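Local atomic coordinates of glycine cleavage system H protein (Mycobacterium tuberculosis, PDB entry 3IFT), a protein that probably carries the methylamine group of glycine from the P protein to the T protein of the glycine cleavage system on a covalently bound lipoyl cofactor. Residues L45-F50 and T96-N101; G63-E68 and V75-A80. One frame throughout, in Å; residues are numbered along the deposited sequence.

Interaction 1: L45-F50 and T96-N101; sequences LGDVVF and TPQLVN
The carboxamide of Asn101 reaches across to the backbone of 45-50 and uses both its ends there, a small example of a side chain bridging two main-chain sites. Its OD1 accepts from Val48 N at 2.7 Å; the bond is nearly straight (174°) and lies in the carbonyl plane, on a lone pair. Its ND2 donates to Gly46 O at 2.8 Å, approaching from above the plane of that carbonyl. The same ND2 also bonds Gln42 OE1 in helix 39-45; three hydrogen bonds in all grip the carboxamide, which fixes its rotation. With chi1 at -57°, Asn101 CG stands beside its own backbone N, which directs the amide out of helix 99-102 toward the 46-48 backbone. Next to it the Gln98 amide stacks on the Asp47 carboxylate, the two planes 18° apart. A water links Val48 O to Gln98 NE2, donating to the first and accepting from the second. Beneath this polar layer Val48 points inward: CG1 packs on Pro97 CB at 3.8 Å, while CG2 meets Val100 CG1 at 4.0 Å. Gly46, with positive phi, ends the helix before strand 48-52 and lies near Lys73, the predicted lipoyl attachment site. Hydrogen bonds from one carboxamide thus hold the passage from helix to strand beside that lysine, while Val48 supplies the apolar packing.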
ATOM      1  N   LEU A  45     -13.764  -1.095  -0.471  1.00  9.55           N
ATOM      2  CA  LEU A  45     -13.921   0.318  -0.198  1.00 10.40           C
ATOM      3  C   LEU A  45     -14.960   0.924  -1.111  1.00 10.64           C
ATOM      4  O   LEU A  45     -15.746   1.748  -0.677  1.00 12.24           O
ATOM      5  CB  LEU A  45     -12.596   1.028  -0.410  1.00 10.33           C
ATOM      6  CG  LEU A  45     -12.439   2.434   0.135  1.00 11.91           C
ATOM      7  CD1 LEU A  45     -12.431   2.408   1.667  1.00  9.58           C
ATOM      8  CD2 LEU A  45     -11.116   2.987  -0.464  1.00 14.68           C
ATOM      9  N   GLY A  46     -14.922   0.563  -2.382  1.00 10.62           N
ATOM     10  CA  GLY A  46     -15.760   1.208  -3.369  1.00 12.27           C
ATOM     11  C   GLY A  46     -14.896   2.118  -4.225  1.00 12.09           C
ATOM     12  O   GLY A  46     -13.687   2.264  -3.993  1.00 13.23           O
ATOM     13  N   ASP A  47     -15.507   2.723  -5.220  1.00 11.73           N
ATOM     14  CA  ASP A  47     -14.814   3.683  -6.059  1.00 12.66           C
ATOM     15  C   ASP A  47     -14.124   4.776  -5.246  1.00 12.03           C
ATOM     16  O   ASP A  47     -14.746   5.542  -4.514  1.00 10.93           O
ATOM     17  CB  ASP A  47     -15.775   4.323  -7.059  1.00 13.49           C
ATOM     18  CG  ASP A  47     -16.258   3.353  -8.105  1.00 15.82           C
ATOM     19  OD1 ASP A  47     -15.615   2.312  -8.346  1.00 17.80           O
ATOM     20  OD2 ASP A  47     -17.294   3.660  -8.698  1.00 21.58           O
ATOM     21  N   VAL A  48     -12.816   4.860  -5.417  1.00 11.65           N
ATOM     22  CA  VAL A  48     -12.051   5.801  -4.678  1.00 12.16           C
ATOM     23  C   VAL A  48     -12.274   7.162  -5.282  1.00 13.62           C
ATOM     24  O   VAL A  48     -12.050   7.390  -6.457  1.00 13.63           O
ATOM     25  CB  VAL A  48     -10.584   5.455  -4.668  1.00 12.24           C
ATOM     26  CG1 VAL A  48      -9.815   6.510  -3.929  1.00 11.37           C
ATOM     27  CG2 VAL A  48     -10.406   4.060  -4.044  1.00  8.57           C
ATOM     28  N   VAL A  49     -12.745   8.037  -4.430  1.00 15.40           N
ATOM     29  CA  VAL A  49     -12.992   9.406  -4.769  1.00 17.91           C
ATOM     30  C   VAL A  49     -11.889  10.281  -4.200  1.00 19.23           C
ATOM     31  O   VAL A  49     -11.714  11.410  -4.646  1.00 20.03           O
ATOM     32  CB  VAL A  49     -14.349   9.843  -4.205  1.00 18.05           C
ATOM     33  CG1 VAL A  49     -15.440   8.959  -4.801  1.00 17.00           C
ATOM     34  CG2 VAL A  49     -14.348   9.730  -2.718  1.00 18.88           C
ATOM     35  N   PHE A  50     -11.155   9.769  -3.209  1.00 20.13           N
ATOM     36  CA  PHE A  50     -10.121  10.564  -2.562  1.00 20.45           C
ATOM     37  C   PHE A  50      -9.067   9.680  -1.880  1.00 19.97           C
ATOM     38  O   PHE A  50      -9.361   8.616  -1.361  1.00 19.71           O
ATOM     39  CB  PHE A  50     -10.739  11.559  -1.587  1.00 21.20           C
ATOM     40  CG  PHE A  50      -9.761  12.575  -1.082  1.00 24.60           C
ATOM     41  CD1 PHE A  50      -9.176  13.499  -1.973  1.00 29.02           C
ATOM     42  CD2 PHE A  50      -9.414  12.626   0.267  1.00 26.19           C
ATOM     43  CE1 PHE A  50      -8.234  14.463  -1.503  1.00 29.23           C
ATOM     44  CE2 PHE A  50      -8.479  13.569   0.739  1.00 27.73           C
ATOM     45  CZ  PHE A  50      -7.888  14.484  -0.148  1.00 28.35           C
ATOM     46  N   THR A  96      -7.404  11.049 -10.964  1.00 13.80           N
ATOM     47  CA  THR A  96      -7.936   9.735 -11.348  1.00 13.00           C
ATOM     48  C   THR A  96      -7.752   8.754 -10.179  1.00 12.41           C
ATOM     49  O   THR A  96      -7.013   7.774 -10.274  1.00 12.06           O
ATOM     50  CB  THR A  96      -7.242   9.206 -12.609  1.00 12.99           C
ATOM     51  OG1 THR A  96      -7.121  10.270 -13.561  1.00 14.41           O
ATOM     52  CG2 THR A  96      -8.009   7.993 -13.242  1.00 12.38           C
ATOM     53  N   PRO A  97      -8.419   9.031  -9.068  1.00 12.27           N
ATOM     54  CA  PRO A  97      -8.279   8.176  -7.884  1.00 12.21           C
ATOM     55  C   PRO A  97      -8.762   6.738  -8.135  1.00 12.85           C
ATOM     56  O   PRO A  97      -8.249   5.798  -7.514  1.00 12.10           O
ATOM     57  CB  PRO A  97      -9.131   8.907  -6.824  1.00 12.21           C
ATOM     58  CG  PRO A  97     -10.070   9.835  -7.623  1.00 12.09           C
ATOM     59  CD  PRO A  97      -9.206  10.257  -8.772  1.00 13.41           C
ATOM     60  N   GLN A  98      -9.698   6.551  -9.074  1.00 12.22           N
ATOM     61  CA  GLN A  98     -10.187   5.210  -9.351  1.00 12.79           C
ATOM     62  C   GLN A  98      -9.161   4.310 -10.023  1.00 11.25           C
ATOM     63  O   GLN A  98      -9.418   3.152 -10.208  1.00 11.21           O
ATOM     64  CB  GLN A  98     -11.473   5.230 -10.168  1.00 13.28           C
ATOM     65  CG  GLN A  98     -12.689   5.578  -9.310  1.00 18.39           C
ATOM     66  CD  GLN A  98     -13.970   5.644 -10.118  1.00 18.99           C
ATOM     67  OE1 GLN A  98     -14.103   4.967 -11.139  1.00 22.23           O
ATOM     68  NE2 GLN A  98     -14.886   6.484  -9.695  1.00 21.90           N
ATOM     69  N   LEU A  99      -7.997   4.829 -10.358  1.00 10.88           N
ATOM     70  CA  LEU A  99      -6.845   3.966 -10.671  1.00 10.48           C
ATOM     71  C   LEU A  99      -6.588   2.956  -9.574  1.00 10.19           C
ATOM     72  O   LEU A  99      -6.124   1.843  -9.833  1.00 10.20           O
ATOM     73  CB  LEU A  99      -5.581   4.792 -10.895  1.00 11.02           C
ATOM     74  CG  LEU A  99      -5.551   5.597 -12.194  1.00 11.39           C
ATOM     75  CD1 LEU A  99      -4.386   6.560 -12.178  1.00 11.52           C
ATOM     76  CD2 LEU A  99      -5.470   4.643 -13.390  1.00  9.88           C
ATOM     77  N   VAL A 100      -6.829   3.365  -8.339  1.00 10.60           N
ATOM     78  CA  VAL A 100      -6.696   2.460  -7.193  1.00  9.74           C
ATOM     79  C   VAL A 100      -7.638   1.274  -7.370  1.00  9.52           C
ATOM     80  O   VAL A 100      -7.272   0.111  -7.166  1.00  8.77           O
ATOM     81  CB  VAL A 100      -6.980   3.226  -5.877  1.00  9.82           C
ATOM     82  CG1 VAL A 100      -6.911   2.298  -4.684  1.00 10.88           C
ATOM     83  CG2 VAL A 100      -5.976   4.353  -5.701  1.00  9.54           C
ATOM     84  N   ASN A 101      -8.851   1.560  -7.818  1.00  9.37           N
ATOM     85  CA  ASN A 101      -9.829   0.494  -8.092  1.00  9.75           C
ATOM     86  C   ASN A 101      -9.547  -0.265  -9.374  1.00 10.50           C
ATOM     87  O   ASN A 101      -9.648  -1.476  -9.427  1.00 10.93           O
ATOM     88  CB  ASN A 101     -11.215   1.101  -8.262  1.00  9.57           C
ATOM     89  CG  ASN A 101     -11.645   1.876  -7.099  1.00  9.86           C
ATOM     90  OD1 ASN A 101     -11.727   3.108  -7.157  1.00 10.33           O
ATOM     91  ND2 ASN A 101     -12.006   1.179  -6.022  1.00  9.32           N
TER
HETATM   92  O   HOH W   1     -14.097   8.315  -7.980  1.00 29.28           O

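Interaction 2: G63-E68 and V75-A80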
ATOM      1  N   GLY A  63       3.387   0.728  10.587  1.00 15.13           N
ATOM      2  CA  GLY A  63       2.093   0.671  11.271  1.00 15.56           C
ATOM      3  C   GLY A  63       1.488   2.022  11.490  1.00 16.00           C
ATOM      4  O   GLY A  63       0.354   2.141  11.904  1.00 17.26           O
ATOM      5  N   GLU A  64       2.244   3.055  11.188  1.00 16.54           N
ATOM      6  CA  GLU A  64       1.783   4.415  11.391  1.00 17.52           C
ATOM      7  C   GLU A  64       0.745   4.783  10.339  1.00 16.58           C
ATOM      8  O   GLU A  64       0.971   4.542   9.169  1.00 13.76           O
ATOM      9  CB  GLU A  64       2.973   5.357  11.231  1.00 18.13           C
ATOM     10  CG  GLU A  64       2.684   6.823  11.496  1.00 21.30           C
ATOM     11  CD  GLU A  64       3.904   7.674  11.230  1.00 24.30           C
ATOM     12  OE1 GLU A  64       5.023   7.151  11.364  1.00 26.88           O
ATOM     13  OE2 GLU A  64       3.748   8.855  10.873  1.00 29.03           O
ATOM     14  N   THR A  65      -0.357   5.419  10.763  1.00 16.87           N
ATOM     15  CA  THR A  65      -1.338   5.948   9.820  1.00 18.06           C
ATOM     16  C   THR A  65      -0.679   7.110   9.105  1.00 18.35           C
ATOM     17  O   THR A  65      -0.249   8.063   9.749  1.00 20.18           O
ATOM     18  CB  THR A  65      -2.607   6.450  10.538  1.00 18.34           C
ATOM     19  OG1 THR A  65      -3.133   5.394  11.324  1.00 20.30           O
ATOM     20  CG2 THR A  65      -3.667   6.933   9.540  1.00 19.86           C
ATOM     21  N   PHE A  66      -0.550   7.034   7.795  1.00 18.48           N
ATOM     22  CA  PHE A  66      -0.034   8.174   7.028  1.00 18.46           C
ATOM     23  C   PHE A  66      -0.958   8.619   5.925  1.00 18.14           C
ATOM     24  O   PHE A  66      -0.601   9.411   5.084  1.00 18.07           O
ATOM     25  CB  PHE A  66       1.384   7.945   6.491  1.00 18.95           C
ATOM     26  CG  PHE A  66       1.558   6.766   5.567  1.00 20.51           C
ATOM     27  CD1 PHE A  66       0.512   5.988   5.111  1.00 21.58           C
ATOM     28  CD2 PHE A  66       2.828   6.476   5.111  1.00 21.57           C
ATOM     29  CE1 PHE A  66       0.749   4.913   4.260  1.00 22.07           C
ATOM     30  CE2 PHE A  66       3.060   5.428   4.253  1.00 22.44           C
ATOM     31  CZ  PHE A  66       2.009   4.640   3.832  1.00 23.63           C
ATOM     32  N   GLY A  67      -2.179   8.125   5.931  1.00 17.82           N
ATOM     33  CA  GLY A  67      -3.087   8.523   4.894  1.00 18.03           C
ATOM     34  C   GLY A  67      -4.415   7.840   5.027  1.00 17.33           C
ATOM     35  O   GLY A  67      -4.697   7.155   5.995  1.00 16.31           O
ATOM     36  N   GLU A  68      -5.225   8.022   4.010  1.00 17.84           N
ATOM     37  CA  GLU A  68      -6.506   7.414   3.994  1.00 17.74           C
ATOM     38  C   GLU A  68      -6.902   7.335   2.560  1.00 16.53           C
ATOM     39  O   GLU A  68      -6.461   8.116   1.716  1.00 17.22           O
ATOM     40  CB  GLU A  68      -7.526   8.228   4.813  1.00 18.31           C
ATOM     41  CG  GLU A  68      -7.797   9.616   4.274  1.00 23.31           C
ATOM     42  CD  GLU A  68      -9.094  10.218   4.796  1.00 29.15           C
ATOM     43  OE1 GLU A  68      -9.398  10.047   6.011  1.00 30.50           O
ATOM     44  OE2 GLU A  68      -9.805  10.871   3.977  1.00 34.79           O
ATOM     45  N   VAL A  75     -14.197   5.112   4.282  1.00 16.75           N
ATOM     46  CA  VAL A  75     -12.888   5.704   4.495  1.00 18.24           C
ATOM     47  C   VAL A  75     -12.049   4.638   5.173  1.00 18.36           C
ATOM     48  O   VAL A  75     -12.512   3.962   6.090  1.00 17.83           O
ATOM     49  CB  VAL A  75     -12.922   6.927   5.418  1.00 18.21           C
ATOM     50  CG1 VAL A  75     -11.503   7.543   5.530  1.00 20.42           C
ATOM     51  CG2 VAL A  75     -13.913   7.956   4.933  1.00 19.24           C
ATOM     52  N   SER A  76     -10.822   4.485   4.702  1.00 18.31           N
ATOM     53  CA  SER A  76      -9.907   3.541   5.310  1.00 18.69           C
ATOM     54  C   SER A  76      -8.550   4.187   5.492  1.00 17.77           C
ATOM     55  O   SER A  76      -8.015   4.769   4.567  1.00 15.52           O
ATOM     56  CB  SER A  76      -9.779   2.315   4.439  1.00 19.07           C
ATOM     57  OG  SER A  76      -9.325   1.224   5.224  1.00 24.17           O
ATOM     58  N   ASP A  77      -8.020   4.063   6.697  1.00 17.10           N
ATOM     59  CA  ASP A  77      -6.697   4.553   6.990  1.00 17.70           C
ATOM     60  C   ASP A  77      -5.678   3.767   6.194  1.00 15.60           C
ATOM     61  O   ASP A  77      -5.844   2.596   5.929  1.00 14.49           O
ATOM     62  CB  ASP A  77      -6.404   4.452   8.489  1.00 18.51           C
ATOM     63  CG  ASP A  77      -7.068   5.553   9.283  1.00 22.30           C
ATOM     64  OD1 ASP A  77      -7.474   6.575   8.693  1.00 27.26           O
ATOM     65  OD2 ASP A  77      -7.143   5.417  10.515  1.00 28.98           O
ATOM     66  N   LEU A  78      -4.646   4.463   5.776  1.00 14.57           N
ATOM     67  CA  LEU A  78      -3.495   3.867   5.141  1.00 14.11           C
ATOM     68  C   LEU A  78      -2.415   3.832   6.184  1.00 13.87           C
ATOM     69  O   LEU A  78      -2.222   4.799   6.896  1.00 13.74           O
ATOM     70  CB  LEU A  78      -3.056   4.736   3.968  1.00 14.21           C
ATOM     71  CG  LEU A  78      -4.048   4.759   2.812  1.00 14.50           C
ATOM     72  CD1 LEU A  78      -3.644   5.737   1.692  1.00 13.24           C
ATOM     73  CD2 LEU A  78      -4.211   3.306   2.298  1.00 11.78           C
ATOM     74  N   TYR A  79      -1.714   2.721   6.286  1.00 13.65           N
ATOM     75  CA  TYR A  79      -0.621   2.575   7.239  1.00 13.35           C
ATOM     76  C   TYR A  79       0.699   2.398   6.503  1.00 12.30           C
ATOM     77  O   TYR A  79       0.744   1.805   5.445  1.00 12.20           O
ATOM     78  CB  TYR A  79      -0.866   1.369   8.105  1.00 13.91           C
ATOM     79  CG  TYR A  79      -2.174   1.422   8.814  1.00 15.31           C
ATOM     80  CD1 TYR A  79      -2.327   2.179   9.963  1.00 16.43           C
ATOM     81  CD2 TYR A  79      -3.282   0.779   8.307  1.00 19.28           C
ATOM     82  CE1 TYR A  79      -3.525   2.251  10.615  1.00 17.45           C
ATOM     83  CE2 TYR A  79      -4.495   0.852   8.965  1.00 20.22           C
ATOM     84  CZ  TYR A  79      -4.593   1.589  10.118  1.00 18.18           C
ATOM     85  OH  TYR A  79      -5.779   1.664  10.781  1.00 19.10           O
ATOM     86  N   ALA A  80       1.769   2.931   7.072  1.00 11.08           N
ATOM     87  CA  ALA A  80       3.110   2.652   6.591  1.00 10.32           C
ATOM     88  C   ALA A  80       3.355   1.160   6.863  1.00  9.79           C
ATOM     89  O   ALA A  80       3.292   0.717   8.015  1.00  9.92           O
ATOM     90  CB  ALA A  80       4.125   3.554   7.291  1.00  9.03           C
TER
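Phe66 lays one face of its ring over the backbone of Ala80, whose N sits 3.5 Å above the ring plane, over its centre. Ala80 CB joins it on that face as a CH-pi contact, 4.1 Å from the ring centroid, while Leu78 CB comes in at the edge, in plane. The ring gets there because chi1 of 60° places CG between the backbone N and the carbonyl carbon of Phe66, folding the side chain back across the neighbouring strand. Val60, Leu111 and Ile113 also pack against Phe66. The ring of Tyr79, on the face shared with Thr65 and Asp77, runs alongside Thr65, both side chains pointing the same way, and Thr65 OG1 lies 3.2 Å from Tyr79 CE1; the Glu64 carbonyl carbon lies at the ring's edge, near its plane. The two strands form an antiparallel beta hairpin within the lipoyl-binding region; Lys73, the predicted attachment site, which carries no lipoyl group in this structure, lies in the turn joining them, as in lipoyl domains generally. The register shifts by one residue at a classic beta bulge: Phe66 and Gly67 both face Leu78. Phe66 N donates to Leu78 O at 2.9 Å, whereas the bond from Gly67 N to the same oxygen is weak. Within the bulge Leu78 N returns a nearly straight bond (176°) to Gly67 O. At the loop end Gly63 N donates to Ala80 O, and Ala80 N to Glu64 O. Leu78 CD1 lies against Glu68 N, on the face of the sheet where Gly67 has no side chain. Toward the turn that holds Lys73, the extended Glu68 chain brings OE1 to 3.3 Å from Val75 CG1.

Overall arrangement
Strands 48-52 and 65-71 are neighbours in one three-stranded antiparallel sheet, so interactions 1 and 2 meet through it, and interaction 2 is nested inside the chain loop that interaction 1 closes. Both mix buried with exposed residues: interaction 1 is partly buried, with Val48 and Val100 inward, whereas interaction 2 is a surface contact in which Leu78 and Ala80 are the buried residues. Their chemistry follows their place. Interaction 1 joins the start of helix 99-102, far along the chain, to the entry of edge strand 48-52 through carboxamide hydrogen bonds and a water; interaction 2 pairs adjacent strands mainly through backbone bonds and a ring. They touch directly where Leu45 CD1 packs on Ser76 CB, and both adjoin the Lys73 turn.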